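Long-range contacts in citrate lyase subunit beta-like protein (Mycobacterium tuberculosis H37Rv, PDB 6AQ4), which is a magnesium-binding lyase of the HpcH/HpaI aldolase family, binds citramalyl-CoA, and may play a role in fatty acid biosynthesis: residues L41-G46 against V71-G76; T95-K100 against I116-T121. All coordinates share one frame; numbering follows the deposited sequence.

Contact 1: L41-G46 against V71-G76; sequences LDLEDG and VRINAG. With CQM (Citramalyl-CoA), chain L.
Asp42 and Arg72 lie side by side where two neighbouring parallel strands of the TIM barrel, joined by a beta-alpha-beta crossover through helix 52-61, run out into their C-terminal loops. Leu43 N bonds Arg72 O, which zips the strands up to this point. Leu43 lies on the side of the wall facing helix 52-61, where Ala55 touches it. Its CB sits 3.2 Å from Arg72 O, and its branch tip CD1 fills the hollow beside Val71 CG1, 3.8 Å away. Glu44 CG rests on Asn74 OD1 at 3.5 Å. Beyond CG the Glu44 chain bends at chi2 (-127°) and folds back over the guanidinium. Its OE1 covers the centre of one face, 3.4 Å from Arg72 CZ, and attracts by charge alone. Glu44 OE2 has its own partner, Lys100. Arg72 grips the Asp42 carboxylate side-on with two nitrogens. Its NE meets Asp42 OD1 at 2.9 Å, almost straight (174°), and its NH2 takes Asp42 OD2. Each oxygen also accepts a backbone N-H on the opposite face of the carboxylate: Glu44 N, forming an Asx turn, and Gly46 N. Asn74 ND2 reaches Leu43 O from above the carbonyl plane; Asp84 also binds this amide. The NH1/NH2 edge of the guanidinium faces citramalyl-CoA: Arg72 NH1 donates to O7 at 3.1 Å and NH2 to O2 at 3.2 Å.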
loop_
_atom_site.group_PDB
_atom_site.type_symbol
_atom_site.label_atom_id
_atom_site.label_comp_id
_atom_site.label_asym_id
_atom_site.label_seq_id
_atom_site.Cartn_x
_atom_site.Cartn_y
_atom_site.Cartn_z
ATOM N N LEU B 41 25.276 -0.690 -16.855
ATOM C CA LEU B 41 25.886 0.457 -17.521
ATOM C C LEU B 41 24.819 1.512 -17.760
ATOM O O LEU B 41 23.774 1.228 -18.342
ATOM C CB LEU B 41 26.513 0.021 -18.838
ATOM C CG LEU B 41 27.623 -1.001 -18.603
ATOM C CD1 LEU B 41 28.221 -1.487 -19.907
ATOM C CD2 LEU B 41 28.690 -0.397 -17.706
ATOM N N ASP B 42 25.080 2.733 -17.317
ATOM C CA ASP B 42 24.025 3.732 -17.259
ATOM C C ASP B 42 24.170 4.876 -18.269
ATOM O O ASP B 42 25.169 5.594 -18.272
ATOM C CB ASP B 42 23.924 4.292 -15.842
ATOM C CG ASP B 42 22.776 5.230 -15.687
ATOM O OD1 ASP B 42 21.809 5.107 -16.477
ATOM O OD2 ASP B 42 22.831 6.083 -14.781
ATOM N N LEU B 43 23.155 5.042 -19.116
ATOM C CA LEU B 43 23.120 6.131 -20.075
ATOM C C LEU B 43 22.182 7.244 -19.621
ATOM O O LEU B 43 22.083 8.295 -20.279
ATOM C CB LEU B 43 22.666 5.622 -21.444
ATOM C CG LEU B 43 23.469 4.512 -22.118
ATOM C CD1 LEU B 43 22.789 4.109 -23.417
ATOM C CD2 LEU B 43 24.885 4.977 -22.374
ATOM N N GLU B 44 21.479 7.012 -18.516
ATOM C CA GLU B 44 20.491 7.971 -18.046
ATOM C C GLU B 44 21.038 8.883 -16.935
ATOM O O GLU B 44 22.100 9.499 -17.095
ATOM C CB GLU B 44 19.186 7.265 -17.625
ATOM C CG GLU B 44 17.956 8.166 -17.717
ATOM C CD GLU B 44 17.137 8.215 -16.427
ATOM O OE1 GLU B 44 17.656 7.772 -15.385
ATOM O OE2 GLU B 44 15.978 8.700 -16.457
ATOM N N ASP B 45 20.321 8.974 -15.814
ATOM C CA ASP B 45 20.610 10.001 -14.802
ATOM C C ASP B 45 22.026 9.970 -14.207
ATOM O O ASP B 45 22.496 10.966 -13.660
ATOM C CB ASP B 45 19.544 10.001 -13.694
ATOM C CG ASP B 45 18.264 10.691 -14.133
ATOM O OD1 ASP B 45 18.235 11.196 -15.280
ATOM O OD2 ASP B 45 17.302 10.752 -13.342
ATOM N N GLY B 46 22.709 8.841 -14.327
ATOM C CA GLY B 46 24.091 8.761 -13.891
ATOM C C GLY B 46 25.043 9.582 -14.741
ATOM O O GLY B 46 26.187 9.835 -14.351
ATOM N N VAL B 71 21.928 -2.464 -19.744
ATOM C CA VAL B 71 22.203 -1.066 -20.077
ATOM C C VAL B 71 20.994 -0.219 -19.736
ATOM O O VAL B 71 19.919 -0.441 -20.287
ATOM C CB VAL B 71 22.525 -0.882 -21.573
ATOM C CG1 VAL B 71 22.706 0.598 -21.902
ATOM C CG2 VAL B 71 23.775 -1.680 -21.968
ATOM N N ARG B 72 21.138 0.738 -18.822
ATOM C CA ARG B 72 20.018 1.644 -18.587
ATOM C C ARG B 72 19.996 2.714 -19.669
ATOM O O ARG B 72 20.910 3.530 -19.765
ATOM C CB ARG B 72 20.035 2.295 -17.203
ATOM C CG ARG B 72 18.738 3.077 -16.945
ATOM C CD ARG B 72 18.525 3.436 -15.465
ATOM N NE ARG B 72 19.454 4.464 -15.005
ATOM C CZ ARG B 72 19.302 5.165 -13.888
ATOM N NH1 ARG B 72 18.246 4.952 -13.109
ATOM N NH2 ARG B 72 20.203 6.092 -13.558
ATOM N N ILE B 73 18.955 2.686 -20.496
ATOM C CA ILE B 73 18.775 3.694 -21.526
ATOM C C ILE B 73 17.957 4.842 -20.956
ATOM O O ILE B 73 17.556 4.807 -19.785
ATOM C CB ILE B 73 18.073 3.113 -22.749
ATOM C CG1 ILE B 73 16.732 2.501 -22.350
ATOM C CG2 ILE B 73 18.946 2.054 -23.392
ATOM C CD1 ILE B 73 16.005 1.834 -23.533
ATOM N N ASN B 74 17.714 5.857 -21.775
ATOM C CA ASN B 74 16.919 7.003 -21.351
ATOM C C ASN B 74 15.439 6.739 -21.534
ATOM O O ASN B 74 15.060 5.714 -22.094
ATOM C CB ASN B 74 17.356 8.270 -22.093
ATOM C CG ASN B 74 18.706 8.766 -21.624
ATOM O OD1 ASN B 74 18.787 9.645 -20.770
ATOM N ND2 ASN B 74 19.777 8.183 -22.162
ATOM N N ALA B 75 14.609 7.661 -21.054
ATOM C CA ALA B 75 13.160 7.448 -20.974
ATOM C C ALA B 75 12.483 7.376 -22.337
ATOM O O ALA B 75 13.015 7.877 -23.338
ATOM C CB ALA B 75 12.515 8.553 -20.148
ATOM N N GLY B 76 11.298 6.774 -22.365
ATOM C CA GLY B 76 10.513 6.748 -23.589
ATOM C C GLY B 76 10.173 8.161 -24.026
ATOM O O GLY B 76 10.024 9.063 -23.195
HETATM C C2 CQM L . 18.403 6.522 -8.579
HETATM C C4 CQM L . 16.005 6.991 -8.500
HETATM C C6 CQM L . 16.903 4.620 -8.940
HETATM P P2A CQM L . 33.954 8.033 -6.287
HETATM O O5A CQM L . 35.129 7.652 -7.158
HETATM O O4A CQM L . 33.955 9.521 -6.000
HETATM O O3A CQM L . 33.920 7.222 -4.944
HETATM O O6A CQM L . 32.600 7.715 -7.068
HETATM P P1A CQM L . 35.182 6.450 -4.393
HETATM O O1A CQM L . 34.796 5.781 -3.081
HETATM O O2A CQM L . 36.332 7.436 -4.196
HETATM O O5B CQM L . 35.619 5.324 -5.407
HETATM C C5B CQM L . 36.722 4.535 -5.092
HETATM C C4B CQM L . 36.967 3.334 -5.993
HETATM O O4B CQM L . 35.737 2.796 -6.322
HETATM C C3B CQM L . 37.534 3.725 -7.281
HETATM O O3B CQM L . 38.243 2.641 -7.814
HETATM C C2B CQM L . 36.390 3.939 -8.042
HETATM O O2B CQM L . 36.704 4.214 -9.372
HETATM C C1B CQM L . 35.523 2.801 -7.691
HETATM P P3B CQM L . 39.821 2.560 -7.605
HETATM O O7A CQM L . 40.383 1.393 -8.407
HETATM O O8A CQM L . 40.136 2.363 -6.129
HETATM O O9A CQM L . 40.421 3.865 -8.085
HETATM N N9A CQM L . 34.090 2.961 -7.963
HETATM C C4A CQM L . 33.380 2.317 -8.908
HETATM N N3A CQM L . 33.679 1.392 -9.835
HETATM C C2A CQM L . 32.734 0.921 -10.649
HETATM N N1A CQM L . 31.468 1.361 -10.575
HETATM C C6A CQM L . 31.115 2.279 -9.666
HETATM C C5A CQM L . 32.076 2.781 -8.803
HETATM N N7A CQM L . 32.038 3.685 -7.807
HETATM C C8A CQM L . 33.271 3.794 -7.300
HETATM N N6A CQM L . 29.753 2.770 -9.551
HETATM C CBP CQM L . 30.187 7.950 -7.327
HETATM C CCP CQM L . 31.422 8.256 -6.551
HETATM C CDP CQM L . 30.130 8.931 -8.463
HETATM C CEP CQM L . 28.948 8.107 -6.410
HETATM C CAP CQM L . 30.304 6.524 -7.842
HETATM O OAP CQM L . 30.223 5.579 -6.802
HETATM C C9P CQM L . 29.200 6.143 -8.837
HETATM O O9P CQM L . 29.191 6.597 -9.961
HETATM N N8P CQM L . 28.148 5.236 -8.431
HETATM C C7P CQM L . 27.121 4.909 -9.366
HETATM C C6P CQM L . 26.340 6.132 -9.870
HETATM C C5P CQM L . 25.143 5.772 -10.701
HETATM O O5P CQM L . 25.250 4.900 -11.533
HETATM N N4P CQM L . 23.900 6.473 -10.486
HETATM C C3P CQM L . 22.713 6.109 -11.256
HETATM C C2P CQM L . 21.888 5.100 -10.486
HETATM S S1P CQM L . 21.111 5.702 -8.979
HETATM C C1 CQM L . 19.606 6.581 -9.525
HETATM O O2 CQM L . 19.534 7.205 -10.635
HETATM C C3 CQM L . 17.083 6.121 -9.176
HETATM O O7 CQM L . 17.120 6.378 -10.544
HETATM O O3 CQM L . 15.438 7.985 -9.107
HETATM O O4 CQM L . 15.663 6.745 -7.315
HETATM O O HOH W 1 15.221 9.652 -18.871
#

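Contact 2: T95-K100 against I116-T121; sequences TVMLPK and IALVET. With MG (magnesium ion), chain K; CQM (Citramalyl-CoA), chain L.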
loop_
_atom_site.group_PDB
_atom_site.type_symbol
_atom_site.label_atom_id
_atom_site.label_comp_id
_atom_site.label_asym_id
_atom_site.label_seq_id
_atom_site.Cartn_x
_atom_site.Cartn_y
_atom_site.Cartn_z
ATOM N N THR B 95 19.511 -6.822 -23.032
ATOM C CA THR B 95 18.611 -6.428 -21.951
ATOM C C THR B 95 18.807 -4.963 -21.572
ATOM O O THR B 95 19.918 -4.524 -21.253
ATOM C CB THR B 95 18.772 -7.330 -20.714
ATOM O OG1 THR B 95 18.508 -8.688 -21.084
ATOM C CG2 THR B 95 17.801 -6.917 -19.603
ATOM N N VAL B 96 17.720 -4.206 -21.616
ATOM C CA VAL B 96 17.784 -2.801 -21.266
ATOM C C VAL B 96 16.972 -2.512 -20.005
ATOM O O VAL B 96 16.016 -3.222 -19.693
ATOM C CB VAL B 96 17.313 -1.899 -22.432
ATOM C CG1 VAL B 96 18.208 -2.092 -23.645
ATOM C CG2 VAL B 96 15.864 -2.181 -22.793
ATOM N N MET B 97 17.386 -1.492 -19.262
ATOM C CA MET B 97 16.567 -0.963 -18.174
ATOM C C MET B 97 15.902 0.341 -18.627
ATOM O O MET B 97 16.563 1.267 -19.090
ATOM C CB MET B 97 17.396 -0.750 -16.900
ATOM C CG MET B 97 16.615 -0.113 -15.751
ATOM S SD MET B 97 17.545 0.050 -14.201
ATOM C CE MET B 97 17.573 -1.658 -13.630
ATOM N N LEU B 98 14.586 0.408 -18.496
ATOM C CA LEU B 98 13.854 1.581 -18.939
ATOM C C LEU B 98 13.451 2.434 -17.740
ATOM O O LEU B 98 12.592 2.024 -16.971
ATOM C CB LEU B 98 12.587 1.155 -19.685
ATOM C CG LEU B 98 11.620 2.298 -19.994
ATOM C CD1 LEU B 98 12.194 3.178 -21.120
ATOM C CD2 LEU B 98 10.247 1.755 -20.383
ATOM N N PRO B 99 14.050 3.633 -17.594
ATOM C CA PRO B 99 13.743 4.518 -16.466
ATOM C C PRO B 99 12.432 5.253 -16.714
ATOM O O PRO B 99 12.006 5.357 -17.860
ATOM C CB PRO B 99 14.908 5.513 -16.478
ATOM C CG PRO B 99 15.252 5.625 -17.947
ATOM C CD PRO B 99 15.030 4.231 -18.519
ATOM N N LYS B 100 11.828 5.779 -15.649
ATOM C CA LYS B 100 10.524 6.436 -15.723
ATOM C C LYS B 100 9.540 5.593 -16.500
ATOM O O LYS B 100 8.764 6.127 -17.295
ATOM C CB LYS B 100 10.600 7.829 -16.363
ATOM C CG LYS B 100 11.175 8.948 -15.482
ATOM C CD LYS B 100 12.670 8.870 -15.392
ATOM C CE LYS B 100 13.274 10.199 -14.938
ATOM N NZ LYS B 100 14.716 10.036 -14.585
ATOM N N ILE B 116 13.958 -4.436 -18.313
ATOM C CA ILE B 116 13.705 -4.251 -16.885
ATOM C C ILE B 116 13.111 -2.853 -16.697
ATOM O O ILE B 116 13.780 -1.838 -16.943
ATOM C CB ILE B 116 14.991 -4.417 -16.048
ATOM C CG1 ILE B 116 15.606 -5.800 -16.284
ATOM C CG2 ILE B 116 14.699 -4.194 -14.568
ATOM C CD1 ILE B 116 16.913 -6.018 -15.549
ATOM N N ALA B 117 11.846 -2.802 -16.295
ATOM C CA ALA B 117 11.156 -1.537 -16.100
ATOM C C ALA B 117 11.479 -0.947 -14.728
ATOM O O ALA B 117 11.254 -1.585 -13.683
ATOM C CB ALA B 117 9.648 -1.721 -16.241
ATOM N N LEU B 118 12.014 0.266 -14.734
ATOM C CA LEU B 118 12.303 0.973 -13.499
ATOM C C LEU B 118 11.170 1.963 -13.264
ATOM O O LEU B 118 11.073 3.015 -13.930
ATOM C CB LEU B 118 13.657 1.690 -13.580
ATOM C CG LEU B 118 14.035 2.704 -12.492
ATOM C CD1 LEU B 118 13.969 2.108 -11.084
ATOM C CD2 LEU B 118 15.439 3.314 -12.759
ATOM N N VAL B 119 10.299 1.608 -12.327
ATOM C CA VAL B 119 9.180 2.458 -11.951
ATOM C C VAL B 119 9.606 3.420 -10.854
ATOM O O VAL B 119 10.080 3.007 -9.785
ATOM C CB VAL B 119 7.974 1.607 -11.500
ATOM C CG1 VAL B 119 6.841 2.491 -10.969
ATOM C CG2 VAL B 119 7.506 0.762 -12.659
ATOM N N GLU B 120 9.429 4.708 -11.120
ATOM C CA GLU B 120 9.954 5.744 -10.247
ATOM C C GLU B 120 9.165 7.049 -10.425
ATOM O O GLU B 120 9.704 8.136 -10.261
ATOM C CB GLU B 120 11.446 5.958 -10.540
ATOM C CG GLU B 120 11.764 5.999 -12.042
ATOM C CD GLU B 120 13.236 6.240 -12.318
ATOM O OE1 GLU B 120 13.966 6.466 -11.336
ATOM O OE2 GLU B 120 13.656 6.200 -13.494
ATOM N N THR B 121 7.883 6.927 -10.758
ATOM C CA THR B 121 6.995 8.083 -10.836
ATOM C C THR B 121 5.602 7.615 -10.417
ATOM O O THR B 121 5.318 6.418 -10.428
ATOM C CB THR B 121 6.899 8.647 -12.282
ATOM O OG1 THR B 121 6.218 7.701 -13.109
ATOM C CG2 THR B 121 8.269 8.919 -12.871
HETATM MG MG MG K . 15.667 7.794 -11.384
HETATM C C2 CQM L . 18.403 6.522 -8.579
HETATM C C4 CQM L . 16.005 6.991 -8.500
HETATM C C6 CQM L . 16.903 4.620 -8.940
HETATM P P2A CQM L . 33.954 8.033 -6.287
HETATM O O5A CQM L . 35.129 7.652 -7.158
HETATM O O4A CQM L . 33.955 9.521 -6.000
HETATM O O3A CQM L . 33.920 7.222 -4.944
HETATM O O6A CQM L . 32.600 7.715 -7.068
HETATM P P1A CQM L . 35.182 6.450 -4.393
HETATM O O1A CQM L . 34.796 5.781 -3.081
HETATM O O2A CQM L . 36.332 7.436 -4.196
HETATM O O5B CQM L . 35.619 5.324 -5.407
HETATM C C5B CQM L . 36.722 4.535 -5.092
HETATM C C4B CQM L . 36.967 3.334 -5.993
HETATM O O4B CQM L . 35.737 2.796 -6.322
HETATM C C3B CQM L . 37.534 3.725 -7.281
HETATM O O3B CQM L . 38.243 2.641 -7.814
HETATM C C2B CQM L . 36.390 3.939 -8.042
HETATM O O2B CQM L . 36.704 4.214 -9.372
HETATM C C1B CQM L . 35.523 2.801 -7.691
HETATM P P3B CQM L . 39.821 2.560 -7.605
HETATM O O7A CQM L . 40.383 1.393 -8.407
HETATM O O8A CQM L . 40.136 2.363 -6.129
HETATM O O9A CQM L . 40.421 3.865 -8.085
HETATM N N9A CQM L . 34.090 2.961 -7.963
HETATM C C4A CQM L . 33.380 2.317 -8.908
HETATM N N3A CQM L . 33.679 1.392 -9.835
HETATM C C2A CQM L . 32.734 0.921 -10.649
HETATM N N1A CQM L . 31.468 1.361 -10.575
HETATM C C6A CQM L . 31.115 2.279 -9.666
HETATM C C5A CQM L . 32.076 2.781 -8.803
HETATM N N7A CQM L . 32.038 3.685 -7.807
HETATM C C8A CQM L . 33.271 3.794 -7.300
HETATM N N6A CQM L . 29.753 2.770 -9.551
HETATM C CBP CQM L . 30.187 7.950 -7.327
HETATM C CCP CQM L . 31.422 8.256 -6.551
HETATM C CDP CQM L . 30.130 8.931 -8.463
HETATM C CEP CQM L . 28.948 8.107 -6.410
HETATM C CAP CQM L . 30.304 6.524 -7.842
HETATM O OAP CQM L . 30.223 5.579 -6.802
HETATM C C9P CQM L . 29.200 6.143 -8.837
HETATM O O9P CQM L . 29.191 6.597 -9.961
HETATM N N8P CQM L . 28.148 5.236 -8.431
HETATM C C7P CQM L . 27.121 4.909 -9.366
HETATM C C6P CQM L . 26.340 6.132 -9.870
HETATM C C5P CQM L . 25.143 5.772 -10.701
HETATM O O5P CQM L . 25.250 4.900 -11.533
HETATM N N4P CQM L . 23.900 6.473 -10.486
HETATM C C3P CQM L . 22.713 6.109 -11.256
HETATM C C2P CQM L . 21.888 5.100 -10.486
HETATM S S1P CQM L . 21.111 5.702 -8.979
HETATM C C1 CQM L . 19.606 6.581 -9.525
HETATM O O2 CQM L . 19.534 7.205 -10.635
HETATM C C3 CQM L . 17.083 6.121 -9.176
HETATM O O7 CQM L . 17.120 6.378 -10.544
HETATM O O3 CQM L . 15.438 7.985 -9.107
HETATM O O4 CQM L . 15.663 6.745 -7.315
HETATM O O HOH W 2 16.045 7.205 -13.500
HETATM O O HOH W 3 17.477 9.222 -11.455
#
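Strands 95-98 and 114-119 are parallel neighbours in the barrel, linked through helix 104-108, and their C-terminal ends reach the magnesium site. Ile116 N bonds Val96 O, Leu98 N bonds Ile116 O, and Leu118 N bonds Leu98 O. On the face that carries Met97 and Ile116, the methionine chain runs out with CG anti to the backbone N (chi1 176°) and bends at its sulfur. This brings Met97 CE to 3.9 Å from Ile116 CG2, while Met97 CG rests on Leu118 CB. Past the strands, the two oxygens of Glu120 divide the work. Glu120 OE1 binds magnesium at 2.2 Å. Glu120 OE2 turns its anti lone pair to Lys100 N, 2.9 Å away, and accepts from a metal-bound water at 2.6 Å. These bonds fix the rotation of the carboxylate. Pro99 CB packs against Glu120 OE2 at 3.3 Å. The Lys100 chain slants across Glu120, its CD 3.4 Å from Glu120 OE2, and its CG rests on Thr121 CG2. Lys100 NZ forms salt bridges with Glu44 and Asp45 and hydrogen-bonds Asp146. Citramalyl-CoA O7 and O3, a second water and Asp146 complete the metal shell, an acidic magnesium site at the C-terminal mouth of a TIM barrel, as in the HpcH/HpaI aldolase family.

Contacts 1 and 2 are successive parts of one barrel wall, their centres about 9 Å apart. Strands 69-72 and 95-98 are neighbours, and a probable hydrogen bond from Met97 N to Val71 O, 2.9 Å, stitches the contacts together. Above the strands, Lys100 NZ lies 2.6 Å from Glu44 OE2 in their salt bridge. Glu44 thereby ties the arginine of contact 1 to the lysine of contact 2. Inside the barrel, Leu118 CD2 packs at 3.3 Å from Arg72 NH1. Both contacts meet at citramalyl-CoA O7, which accepts from Arg72 and also binds magnesium. Arg72 would probably polarise this oxygen together with the metal.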